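Local atomic coordinates of BDI_3064 protein (Parabacteroides distasonis ATCC 8503, PDB entry 5Z06), a protein that hydrolyses linear beta-1,2-glucans and beta-1,2-glucooligosaccharides of four or more glucose units, releasing sophorose from the non-reducing end. Residues G329-V334 / N681-L686; K360-H365 / G377-F382; V368-D373 / P385-G390; T589-A594 / T610-G615; A616-P621 / T672-N677. All blocks are in the same frame, centred on the assembly; numbering follows the deposited sequence.

Contact 1 of 5, residues G329-V334 / N681-L686; sequences GIMAIV and NLLWNL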
# COMPACT_ATOMS: atom_id res chain seq x y z
N GLY A 329 7.23 4.07 10.62
CA GLY A 329 6.50 5.30 10.59
C GLY A 329 6.92 6.25 11.68
O GLY A 329 7.01 7.44 11.48
N ILE A 330 7.15 5.67 12.83
CA ILE A 330 7.76 6.36 13.97
C ILE A 330 9.01 7.10 13.52
O ILE A 330 9.20 8.27 13.86
CB ILE A 330 8.04 5.32 15.08
CG1 ILE A 330 6.77 5.17 15.92
CG2 ILE A 330 9.25 5.68 15.93
CD1 ILE A 330 6.78 3.94 16.80
N MET A 331 9.82 6.42 12.73
CA MET A 331 11.04 7.00 12.18
C MET A 331 10.75 8.05 11.12
O MET A 331 11.41 9.08 11.13
CB MET A 331 11.96 5.91 11.64
CG MET A 331 12.42 5.04 12.78
SD MET A 331 13.07 3.51 12.15
CE MET A 331 14.75 4.05 12.04
N ALA A 332 9.74 7.80 10.28
CA ALA A 332 9.24 8.80 9.36
C ALA A 332 8.76 10.03 10.10
O ALA A 332 8.98 11.15 9.64
CB ALA A 332 8.12 8.23 8.49
N ILE A 333 8.11 9.84 11.24
CA ILE A 333 7.64 10.98 12.00
C ILE A 333 8.80 11.78 12.59
O ILE A 333 8.82 13.01 12.52
CB ILE A 333 6.61 10.60 13.08
CG1 ILE A 333 5.34 10.09 12.43
CG2 ILE A 333 6.26 11.82 13.90
CD1 ILE A 333 4.43 9.29 13.34
N VAL A 334 9.81 11.09 13.12
CA VAL A 334 10.99 11.79 13.62
C VAL A 334 11.62 12.64 12.50
O VAL A 334 11.92 13.83 12.71
CB VAL A 334 12.00 10.80 14.20
CG1 VAL A 334 13.35 11.43 14.43
CG2 VAL A 334 11.47 10.26 15.52
N ASN A 681 21.81 11.41 7.44
CA ASN A 681 22.08 10.30 8.36
C ASN A 681 21.25 10.34 9.65
O ASN A 681 21.63 9.70 10.63
CB ASN A 681 23.58 10.22 8.75
CG ASN A 681 24.50 9.92 7.58
OD1 ASN A 681 24.13 9.27 6.60
ND2 ASN A 681 25.73 10.36 7.70
N LEU A 682 20.12 11.05 9.65
CA LEU A 682 19.42 11.37 10.90
C LEU A 682 19.03 10.14 11.72
O LEU A 682 19.42 10.02 12.88
CB LEU A 682 18.16 12.17 10.61
CG LEU A 682 17.30 12.49 11.83
CD1 LEU A 682 18.03 13.48 12.74
CD2 LEU A 682 15.97 13.04 11.37
N LEU A 683 18.26 9.25 11.11
CA LEU A 683 17.72 8.11 11.84
C LEU A 683 18.83 7.15 12.22
O LEU A 683 18.85 6.62 13.31
CB LEU A 683 16.66 7.37 11.01
CG LEU A 683 15.35 8.11 10.74
CD1 LEU A 683 14.90 8.94 11.94
CD2 LEU A 683 15.45 8.98 9.51
N TRP A 684 19.75 6.94 11.30
CA TRP A 684 20.94 6.19 11.59
C TRP A 684 21.69 6.74 12.78
O TRP A 684 21.98 5.98 13.71
CB TRP A 684 21.86 6.20 10.39
CG TRP A 684 21.48 5.31 9.31
CD1 TRP A 684 20.69 4.22 9.38
CD2 TRP A 684 21.96 5.39 7.98
NE1 TRP A 684 20.64 3.61 8.17
CE2 TRP A 684 21.42 4.30 7.28
CE3 TRP A 684 22.83 6.26 7.31
CZ2 TRP A 684 21.67 4.07 5.93
CZ3 TRP A 684 23.08 6.05 5.97
CH2 TRP A 684 22.52 4.94 5.30
N ASN A 685 21.98 8.05 12.77
CA ASN A 685 22.74 8.66 13.86
C ASN A 685 21.98 8.51 15.17
O ASN A 685 22.58 8.18 16.19
CB ASN A 685 23.10 10.11 13.56
CG ASN A 685 24.09 10.21 12.41
OD1 ASN A 685 24.70 9.21 12.01
ND2 ASN A 685 24.24 11.41 11.87
N LEU A 686 20.66 8.66 15.12
CA LEU A 686 19.85 8.51 16.32
C LEU A 686 19.96 7.09 16.87
O LEU A 686 20.44 6.88 17.98
CB LEU A 686 18.40 8.86 16.03
CG LEU A 686 18.13 10.35 15.86
CD1 LEU A 686 16.75 10.52 15.25
CD2 LEU A 686 18.26 11.11 17.17
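L682 touches from a distance: its CD2 stands 4.3 Å from V334 CG1, at the start of helix 682-688. L683, next along, carries most of the packing. With CG anti to its carbonyl carbon (chi1 -68°), the side chain reaches between M331 and V334, which lie one turn apart on helix 323-338. L683 CD1 rests 3.6 Å from the backbone O of M331 and 3.8 Å from V334 CG1, and V334 and L683 pass alongside, pointing opposite ways. M331 crosses L683 obliquely, its chain bent at chi3, and brings CE to 4.0 Å from L683 CB. W684 turns away, its NE1 bonded to Y541 O. One turn on from L683, L686 meets V334 tip to tip, with CD1 3.6 Å from CG1.

The two helix segments cross at 109° with their axes 10.6 Å apart, consistent with packing in the helical barrel of six-hairpin glycosidases. V673 of helix 665-680 touches both M331 and L683, while T404 of helix 392-408 touches M331 and L686. Where side chain meets side chain the touch is apolar, and the one polar atom met is the backbone O of M331, so the fit depends on methyl and methylene shape, with no polar bond across it to fix direction.

Contact 2 of 5, residues K360-H365 / G377-F382; sequences KADKFH and GKTVAF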
# COMPACT_ATOMS: atom_id res chain seq x y z
N LYS A 360 -0.19 -0.19 26.79
CA LYS A 360 -1.40 -0.95 26.99
C LYS A 360 -1.58 -2.12 26.04
O LYS A 360 -2.40 -2.96 26.30
CB LYS A 360 -2.60 -0.03 26.87
CG LYS A 360 -2.66 1.02 27.97
CD LYS A 360 -3.92 1.86 27.87
CE LYS A 360 -3.99 2.66 26.57
NZ LYS A 360 -5.02 3.74 26.59
N ALA A 361 -0.88 -2.14 24.91
CA ALA A 361 -1.09 -3.20 23.95
C ALA A 361 -0.72 -4.57 24.53
O ALA A 361 0.17 -4.67 25.38
CB ALA A 361 -0.30 -2.92 22.69
N ASP A 362 -1.40 -5.63 24.06
CA ASP A 362 -1.00 -7.01 24.40
C ASP A 362 0.49 -7.21 24.16
O ASP A 362 1.04 -6.79 23.12
CB ASP A 362 -1.72 -8.06 23.53
CG ASP A 362 -3.21 -8.11 23.76
OD1 ASP A 362 -3.67 -7.68 24.85
OD2 ASP A 362 -3.90 -8.61 22.83
N LYS A 363 1.14 -7.85 25.13
CA LYS A 363 2.51 -8.29 25.00
C LYS A 363 2.53 -9.80 25.00
O LYS A 363 1.63 -10.45 25.53
CB LYS A 363 3.38 -7.80 26.15
CG LYS A 363 3.35 -6.31 26.38
CD LYS A 363 3.57 -5.53 25.10
CE LYS A 363 3.76 -4.07 25.40
NZ LYS A 363 2.59 -3.55 26.16
N PHE A 364 3.58 -10.33 24.39
CA PHE A 364 3.78 -11.77 24.24
C PHE A 364 5.23 -11.98 24.56
O PHE A 364 6.10 -11.83 23.70
CB PHE A 364 3.38 -12.19 22.83
CG PHE A 364 1.97 -11.82 22.50
CD1 PHE A 364 0.90 -12.60 22.98
CD2 PHE A 364 1.70 -10.65 21.77
CE1 PHE A 364 -0.40 -12.24 22.70
CE2 PHE A 364 0.39 -10.29 21.50
CZ PHE A 364 -0.66 -11.07 21.96
N HIS A 365 5.48 -12.24 25.84
CA HIS A 365 6.80 -12.13 26.43
C HIS A 365 7.47 -10.78 26.06
O HIS A 365 8.62 -10.69 25.57
CB HIS A 365 7.61 -13.39 26.09
CG HIS A 365 7.13 -14.59 26.85
ND1 HIS A 365 7.52 -14.85 28.14
CD2 HIS A 365 6.19 -15.51 26.55
CE1 HIS A 365 6.90 -15.93 28.57
NE2 HIS A 365 6.08 -16.35 27.63
N GLY A 377 -5.90 -2.08 21.76
CA GLY A 377 -4.64 -2.68 22.19
C GLY A 377 -4.62 -4.19 21.99
O GLY A 377 -3.62 -4.84 22.35
N LYS A 378 -5.67 -4.75 21.40
CA LYS A 378 -5.80 -6.20 21.27
C LYS A 378 -5.19 -6.62 19.94
O LYS A 378 -5.40 -5.98 18.90
CB LYS A 378 -7.27 -6.67 21.32
CG LYS A 378 -8.02 -6.38 22.63
CD LYS A 378 -7.31 -6.88 23.87
CE LYS A 378 -7.02 -8.38 23.80
NZ LYS A 378 -6.21 -8.83 24.97
N THR A 379 -4.44 -7.71 19.99
CA THR A 379 -3.88 -8.33 18.82
C THR A 379 -4.98 -8.72 17.84
O THR A 379 -6.07 -9.12 18.24
CB THR A 379 -3.02 -9.51 19.24
OG1 THR A 379 -1.85 -8.98 19.86
CG2 THR A 379 -2.64 -10.45 18.06
N VAL A 380 -4.69 -8.55 16.56
CA VAL A 380 -5.58 -8.96 15.50
C VAL A 380 -4.82 -10.07 14.79
O VAL A 380 -3.68 -9.88 14.39
CB VAL A 380 -5.89 -7.79 14.52
CG1 VAL A 380 -6.75 -8.26 13.35
CG2 VAL A 380 -6.56 -6.64 15.27
N ALA A 381 -5.46 -11.22 14.64
CA ALA A 381 -4.88 -12.38 13.98
C ALA A 381 -5.17 -12.27 12.48
O ALA A 381 -5.78 -13.13 11.86
CB ALA A 381 -5.44 -13.65 14.59
N PHE A 382 -4.65 -11.20 11.90
CA PHE A 382 -4.95 -10.83 10.53
C PHE A 382 -4.46 -11.87 9.52
O PHE A 382 -5.13 -12.11 8.54
CB PHE A 382 -4.33 -9.48 10.21
CG PHE A 382 -4.70 -8.94 8.86
CD1 PHE A 382 -6.04 -8.68 8.56
CD2 PHE A 382 -3.73 -8.69 7.90
CE1 PHE A 382 -6.39 -8.18 7.33
CE2 PHE A 382 -4.08 -8.19 6.66
CZ PHE A 382 -5.41 -7.93 6.37
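The F364 ring receives T379 OG1 at its edge, in the ring plane, 3.1 Å from CE2. That hydroxyl has its stronger polar partner in S369 OG. The other flat group, the carboxylate of D362, is gripped from two directions. K378 NZ takes OD1 at 2.8 Å on the syn side, close to the carboxylate plane, making a salt bridge; its second reach, to OD2, is weak. T379 N gives OD2 a nearly straight bond of 3.0 Å, arriving from above the plane, 42° out of it. K378 manages this because its chain bends at chi2 and chi3, curling NZ back to the rim of the carboxylate.

These bonds tie the loop that leaves helix 344-360 to the loop that follows strand 371-373. A361 is the first residue beyond the helix, and just after it D362 N donates to G377 O, 2.9 Å away and in the carbonyl plane. The backbones are pressed close here: the CA atoms of A361 and G377 are 4.0 Å apart, and a beta carbon on G377, whose phi is positive, would sit tightly against A361 CA. On the helix side, K363 NZ bonds to A361 O at 2.8 Å and also to L358 O.

Contact 3 of 5, residues V368-D373 / P385-G390; sequences VSHFID and PKDNGG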
# COMPACT_ATOMS: atom_id res chain seq x y z
N VAL A 368 5.47 -7.57 20.73
CA VAL A 368 4.15 -7.25 20.24
C VAL A 368 3.82 -8.16 19.09
O VAL A 368 4.69 -8.77 18.46
CB VAL A 368 4.01 -5.76 19.78
CG1 VAL A 368 4.16 -4.82 20.95
CG2 VAL A 368 5.00 -5.40 18.67
N SER A 369 2.53 -8.26 18.82
CA SER A 369 2.05 -8.90 17.62
C SER A 369 2.26 -7.99 16.40
O SER A 369 2.52 -6.80 16.52
CB SER A 369 0.56 -9.18 17.74
OG SER A 369 -0.15 -7.98 17.98
N HIS A 370 2.11 -8.60 15.24
CA HIS A 370 2.21 -7.92 13.98
C HIS A 370 1.12 -6.87 13.88
O HIS A 370 1.37 -5.74 13.50
CB HIS A 370 2.02 -8.93 12.86
CG HIS A 370 2.36 -8.42 11.50
ND1 HIS A 370 2.75 -9.28 10.50
CD2 HIS A 370 2.38 -7.17 10.97
CE1 HIS A 370 2.98 -8.58 9.40
NE2 HIS A 370 2.78 -7.30 9.66
N PHE A 371 -0.10 -7.29 14.21
CA PHE A 371 -1.25 -6.45 14.08
C PHE A 371 -1.91 -6.26 15.41
O PHE A 371 -2.05 -7.20 16.19
CB PHE A 371 -2.20 -7.06 13.09
CG PHE A 371 -1.59 -7.25 11.76
CD1 PHE A 371 -1.37 -6.16 10.93
CD2 PHE A 371 -1.21 -8.52 11.33
CE1 PHE A 371 -0.79 -6.33 9.67
CE2 PHE A 371 -0.65 -8.70 10.08
CZ PHE A 371 -0.45 -7.59 9.24
N ILE A 372 -2.29 -5.01 15.67
CA ILE A 372 -3.02 -4.65 16.86
C ILE A 372 -4.19 -3.76 16.44
O ILE A 372 -4.10 -2.97 15.49
CB ILE A 372 -2.13 -3.89 17.84
CG1 ILE A 372 -0.76 -4.59 17.98
CG2 ILE A 372 -2.84 -3.77 19.18
CD1 ILE A 372 0.26 -3.84 18.83
N ASP A 373 -5.29 -3.91 17.15
CA ASP A 373 -6.43 -3.04 16.96
C ASP A 373 -6.08 -1.79 17.75
O ASP A 373 -5.97 -1.82 18.97
CB ASP A 373 -7.73 -3.72 17.42
CG ASP A 373 -8.96 -2.87 17.16
OD1 ASP A 373 -8.91 -1.64 17.32
OD2 ASP A 373 -10.00 -3.45 16.82
N PRO A 385 -5.42 -17.57 12.38
CA PRO A 385 -5.56 -17.84 13.82
C PRO A 385 -4.28 -18.32 14.50
O PRO A 385 -4.16 -18.21 15.71
CB PRO A 385 -6.67 -18.91 13.87
CG PRO A 385 -6.50 -19.65 12.56
CD PRO A 385 -6.15 -18.57 11.56
N LYS A 386 -3.30 -18.80 13.75
CA LYS A 386 -2.00 -19.16 14.34
C LYS A 386 -1.17 -17.95 14.70
O LYS A 386 -0.38 -17.98 15.66
CB LYS A 386 -1.23 -20.07 13.41
CG LYS A 386 -1.95 -21.38 13.11
CD LYS A 386 -1.15 -22.28 12.21
CE LYS A 386 -1.88 -23.60 12.07
NZ LYS A 386 -1.19 -24.42 11.05
N ASP A 387 -1.35 -16.85 13.97
CA ASP A 387 -0.52 -15.69 14.16
C ASP A 387 -1.24 -14.71 15.03
O ASP A 387 -1.60 -13.60 14.60
CB ASP A 387 -0.08 -15.05 12.83
CG ASP A 387 0.85 -13.86 13.04
OD1 ASP A 387 1.52 -13.80 14.10
OD2 ASP A 387 0.89 -12.99 12.15
N ASN A 388 -1.43 -15.13 16.27
CA ASN A 388 -2.29 -14.41 17.20
C ASN A 388 -1.54 -13.96 18.43
O ASN A 388 -2.14 -13.65 19.45
CB ASN A 388 -3.46 -15.31 17.56
CG ASN A 388 -3.08 -16.44 18.50
OD1 ASN A 388 -1.93 -16.93 18.48
ND2 ASN A 388 -4.01 -16.82 19.38
N GLY A 389 -0.21 -13.91 18.33
CA GLY A 389 0.63 -13.59 19.47
C GLY A 389 1.81 -12.78 19.00
O GLY A 389 1.67 -11.97 18.08
N GLY A 390 2.97 -13.00 19.61
CA GLY A 390 4.14 -12.22 19.25
C GLY A 390 4.65 -12.47 17.82
O GLY A 390 4.62 -13.60 17.31
O HOH W 1 2.87 -11.75 11.25
O HOH W 2 1.41 -11.51 15.42
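S369 holds OG between its backbone N and carbonyl carbon (chi1 58°), a rotamer that hands the hydroxyl to F371 O, 2.7 Å away. The close approach of the two backbones separately sets S369 CB against G389 O at 3.0 Å. H370 instead extends its ring anti to the backbone N (chi1 -168°), and D387 does likewise with its carboxylate (chi1 -177°); the two side chains then come near enough to share a water. Water 1 lies in the plane of the imidazole at its edge, 2.6 Å from H370 ND1, and donates to D387 OD2 at 2.5 Å. Water 2 takes the N-H of H370 and also lies 2.6 Å from D387 OD1 and 2.7 Å from G389 O.

Direct backbone meetings are CA-H...O contacts: S369 CA to G389 O, and G390 CA to V368 O. F371 CZ lies over one face of the H370 ring, offset toward the rim, 3.2 Å above its plane. A glycerol, probably from the crystallisation liquor, sits about 4 Å from the H370 side chain. The N388 amide bonds to S449 OG and D451 OD1.

The chemistry is therefore largely water-mediated: H370, just ahead of strand 371-373, and the loop before strand 390-391 are bridged by two waters in a buried setting, and the spacing of H370 and D387 probably depends on them.

Contact 4 of 5, residues T589-A594 / T610-G615; sequences TASDFA and TMAPTG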
# COMPACT_ATOMS: atom_id res chain seq x y z
N THR A 589 10.71 -5.57 -5.47
CA THR A 589 10.53 -5.89 -4.07
C THR A 589 9.08 -6.33 -3.84
O THR A 589 8.26 -6.42 -4.78
CB THR A 589 10.92 -4.68 -3.16
OG1 THR A 589 10.76 -5.01 -1.78
CG2 THR A 589 10.09 -3.48 -3.44
N ALA A 590 8.79 -6.64 -2.59
CA ALA A 590 7.49 -7.16 -2.21
C ALA A 590 6.43 -6.10 -2.28
O ALA A 590 6.63 -4.94 -1.87
CB ALA A 590 7.54 -7.73 -0.82
N SER A 591 5.26 -6.52 -2.75
CA SER A 591 4.06 -5.73 -2.63
C SER A 591 2.87 -6.59 -2.91
O SER A 591 2.99 -7.69 -3.48
CB SER A 591 4.10 -4.56 -3.63
OG SER A 591 3.76 -4.96 -4.94
N ASP A 592 1.70 -6.07 -2.58
CA ASP A 592 0.49 -6.62 -3.17
C ASP A 592 0.47 -6.35 -4.67
O ASP A 592 0.92 -5.32 -5.13
CB ASP A 592 -0.77 -6.09 -2.48
CG ASP A 592 -0.98 -6.71 -1.11
OD1 ASP A 592 -0.24 -7.66 -0.76
OD2 ASP A 592 -1.89 -6.25 -0.39
N PHE A 593 -0.00 -7.33 -5.43
CA PHE A 593 -0.26 -7.16 -6.85
C PHE A 593 -1.77 -7.33 -7.02
O PHE A 593 -2.52 -7.02 -6.11
CB PHE A 593 0.63 -8.14 -7.65
CG PHE A 593 0.56 -8.00 -9.15
CD1 PHE A 593 0.43 -6.74 -9.77
CD2 PHE A 593 0.61 -9.15 -9.96
CE1 PHE A 593 0.37 -6.64 -11.15
CE2 PHE A 593 0.52 -9.05 -11.34
CZ PHE A 593 0.42 -7.79 -11.93
N ALA A 594 -2.21 -7.83 -8.16
CA ALA A 594 -3.60 -7.74 -8.58
C ALA A 594 -4.52 -8.59 -7.72
O ALA A 594 -5.60 -8.18 -7.37
CB ALA A 594 -3.69 -8.19 -10.03
N THR A 610 5.80 -5.86 -12.28
CA THR A 610 5.30 -5.08 -11.18
C THR A 610 6.45 -4.45 -10.43
O THR A 610 7.32 -5.15 -9.93
CB THR A 610 4.56 -5.96 -10.19
OG1 THR A 610 3.57 -6.66 -10.91
CG2 THR A 610 3.95 -5.12 -9.08
N MET A 611 6.38 -3.13 -10.32
CA MET A 611 7.40 -2.34 -9.67
C MET A 611 6.78 -1.59 -8.51
O MET A 611 5.81 -0.85 -8.69
CB MET A 611 8.00 -1.36 -10.68
CG MET A 611 9.26 -0.66 -10.18
SD MET A 611 10.60 -1.80 -9.80
CE MET A 611 10.92 -2.44 -11.44
N ALA A 612 7.33 -1.79 -7.32
CA ALA A 612 6.92 -1.07 -6.13
C ALA A 612 7.89 0.09 -5.96
O ALA A 612 9.08 -0.13 -5.73
CB ALA A 612 6.94 -1.98 -4.91
N PRO A 613 7.41 1.34 -6.06
CA PRO A 613 8.32 2.48 -5.93
C PRO A 613 9.20 2.47 -4.69
O PRO A 613 10.29 3.05 -4.70
CB PRO A 613 7.37 3.68 -5.89
CG PRO A 613 6.17 3.23 -6.62
CD PRO A 613 6.04 1.76 -6.38
N THR A 614 8.73 1.84 -3.62
CA THR A 614 9.51 1.79 -2.40
C THR A 614 10.89 1.14 -2.61
O THR A 614 11.83 1.48 -1.92
CB THR A 614 8.74 1.13 -1.25
OG1 THR A 614 9.42 1.39 -0.02
CG2 THR A 614 8.62 -0.39 -1.45
N GLY A 615 10.98 0.20 -3.55
CA GLY A 615 12.26 -0.44 -3.89
C GLY A 615 13.39 0.53 -4.17
O GLY A 615 14.39 0.57 -3.44
O HOH W 3 8.31 -4.64 -7.38
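From T589 facing G615 (CA to CA 5.7 Å) to F593 facing T610 (CA to CA 7.3 Å), the two segments run in opposite directions, spreading apart toward F593. Water 3 bridges T589 to the T610-A612 backbone, accepting from T589 N and A612 N and donating to T610 O at 2.8 Å. T589, S591 and F593 face the other segment in strand alternation. T589 CG2 packs 3.8 Å from both A612 CB and G615 CA, while its OG1 bonds to F535 N; a beta carbon on G615 would press tightly on that methyl. S591 CB meets A612 CB at 4.0 Å.

Two small antiparallel sheets pack against each other here: strand 590-592 pairs with 597-599, whereas 610-611 edges the sheet continued by 652-653 and leads on into helix 614-617. F593 extends its ring anti to the backbone N (chi1 -175°), laying one face over T610 OG1, which stands 3.2 Å above the plane toward the rim; A594 CB covers the opposite face. An alanine in place of F593 is likely to open a gap between T610 and A594 and leave W658 without its edge-to-face partner. The T610 hydroxyl is bonded to N608 OD1 and N653 ND2.

Contact 5 of 5, residues A616-P621 / T672-N677; sequences ALASFP and TVMIEN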
# COMPACT_ATOMS: atom_id res chain seq x y z
N ALA A 616 13.21 1.37 -5.20
CA ALA A 616 14.23 2.36 -5.57
C ALA A 616 14.35 3.45 -4.52
O ALA A 616 15.46 3.88 -4.15
CB ALA A 616 13.90 2.99 -6.90
N LEU A 617 13.21 3.89 -4.03
CA LEU A 617 13.18 5.14 -3.28
C LEU A 617 13.79 4.98 -1.91
O LEU A 617 14.56 5.82 -1.47
CB LEU A 617 11.77 5.67 -3.20
CG LEU A 617 11.20 6.00 -4.59
CD1 LEU A 617 9.72 6.26 -4.45
CD2 LEU A 617 11.92 7.18 -5.22
N ALA A 618 13.49 3.87 -1.24
CA ALA A 618 14.08 3.61 0.06
C ALA A 618 15.52 3.11 -0.05
O ALA A 618 16.19 2.87 0.95
CB ALA A 618 13.23 2.64 0.85
N SER A 619 15.99 2.90 -1.29
CA SER A 619 17.38 2.59 -1.55
C SER A 619 18.26 3.81 -1.66
O SER A 619 19.45 3.67 -1.86
CB SER A 619 17.50 1.71 -2.79
OG SER A 619 16.88 0.47 -2.56
N PHE A 620 17.68 5.01 -1.53
CA PHE A 620 18.44 6.25 -1.63
C PHE A 620 19.87 6.26 -1.06
O PHE A 620 20.80 6.62 -1.78
CB PHE A 620 17.66 7.44 -1.06
CG PHE A 620 17.26 8.40 -2.10
CD1 PHE A 620 18.19 9.31 -2.58
CD2 PHE A 620 16.01 8.33 -2.70
CE1 PHE A 620 17.87 10.17 -3.60
CE2 PHE A 620 15.67 9.20 -3.72
CZ PHE A 620 16.60 10.11 -4.17
N PRO A 621 20.05 5.85 0.20
CA PRO A 621 21.41 5.98 0.78
C PRO A 621 22.45 5.13 0.09
O PRO A 621 23.61 5.44 0.16
CB PRO A 621 21.25 5.49 2.21
CG PRO A 621 19.80 5.39 2.45
CD PRO A 621 19.10 5.27 1.14
N THR A 672 10.59 7.84 3.24
CA THR A 672 10.90 9.03 4.04
C THR A 672 12.20 8.83 4.80
O THR A 672 13.08 9.67 4.76
CB THR A 672 9.78 9.32 5.03
OG1 THR A 672 8.56 9.51 4.30
CG2 THR A 672 10.07 10.60 5.88
N VAL A 673 12.32 7.68 5.44
CA VAL A 673 13.39 7.43 6.38
C VAL A 673 14.71 7.30 5.68
O VAL A 673 15.69 7.90 6.09
CB VAL A 673 13.12 6.16 7.19
CG1 VAL A 673 14.37 5.74 7.97
CG2 VAL A 673 11.96 6.40 8.14
N MET A 674 14.74 6.50 4.61
CA MET A 674 16.00 6.29 3.89
C MET A 674 16.38 7.50 3.07
O MET A 674 17.55 7.79 2.91
CB MET A 674 15.93 5.03 3.04
CG MET A 674 15.78 3.80 3.91
SD MET A 674 17.25 3.56 4.92
CE MET A 674 17.94 2.11 4.14
N ILE A 675 15.39 8.22 2.54
CA ILE A 675 15.72 9.53 1.97
C ILE A 675 16.45 10.32 3.02
O ILE A 675 17.53 10.84 2.75
CB ILE A 675 14.51 10.28 1.40
CG1 ILE A 675 14.12 9.61 0.07
CG2 ILE A 675 14.86 11.76 1.16
CD1 ILE A 675 12.82 10.08 -0.54
N GLU A 676 15.89 10.35 4.23
CA GLU A 676 16.46 11.14 5.30
C GLU A 676 17.85 10.68 5.67
O GLU A 676 18.69 11.51 5.91
CB GLU A 676 15.57 11.13 6.54
CG GLU A 676 15.92 12.22 7.56
CD GLU A 676 15.93 13.60 6.93
OE1 GLU A 676 14.98 13.93 6.20
OE2 GLU A 676 16.92 14.32 7.13
N ASN A 677 18.09 9.37 5.71
CA ASN A 677 19.41 8.86 6.03
C ASN A 677 20.40 9.24 4.97
O ASN A 677 21.54 9.54 5.28
CB ASN A 677 19.39 7.34 6.23
CG ASN A 677 18.86 6.94 7.59
OD1 ASN A 677 18.99 7.68 8.57
ND2 ASN A 677 18.28 5.76 7.67
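A type I turn from L617 to F620 ends helix 614-617, and this turn, with P621 after it, packs on helix 665-680 through M674 and I675. M674 has CG anti to its carbonyl carbon and bends again at chi2 (-66°) and chi3, folding round the carbonyl of A618: CB is 3.0 Å and CG 3.1 Å from A618 O. P621 crosses the methionine at about a right angle, its CD 3.7 Å from M674 CB and its CG 3.3 Å from M674 O. F620 brings its CD2 to 3.6 Å from I675 CG1, the two side chains crossing at a slant, while L617 O lies at the ring edge, in plane.

N677 ND2 points a weak, 3.7 Å bond at M674 SD, though its stronger partner is L542 O. A serine in place of M674 lacks CG, SD and CE, which would probably leave a gap beside the A618 carbonyl and the P621 ring.

L288 of helix 284-297 touches both F620 and I675, and helix 624-636 adds S627 and M628 against F620. W684 of helix 682-688 also packs on P621, and N677 OD1 bonds to W684 N.

In the fold
Contacts 1, 3, 4 and 5 are buried; contact 2 is only partly so, and it alone carries a salt bridge. Contacts 1 and 5 touch and share a neighbourhood: helices 665-680 and 682-688 follow each other in the chain. Contact 1 packs helix on helix through apolar side chains, while contact 5 sets a turn on a helix, with carbonyl oxygens among its apolar atoms. Contacts 2 and 3, centres about 6 Å apart, interleave along the chain around strand 371-373; one uses direct polar bonds, the other buried waters. Contact 4 lies nearest the centre of the chain, mixing methyl packing with a bridging water, and adjoins contact 5 in sequence through helix 614-617.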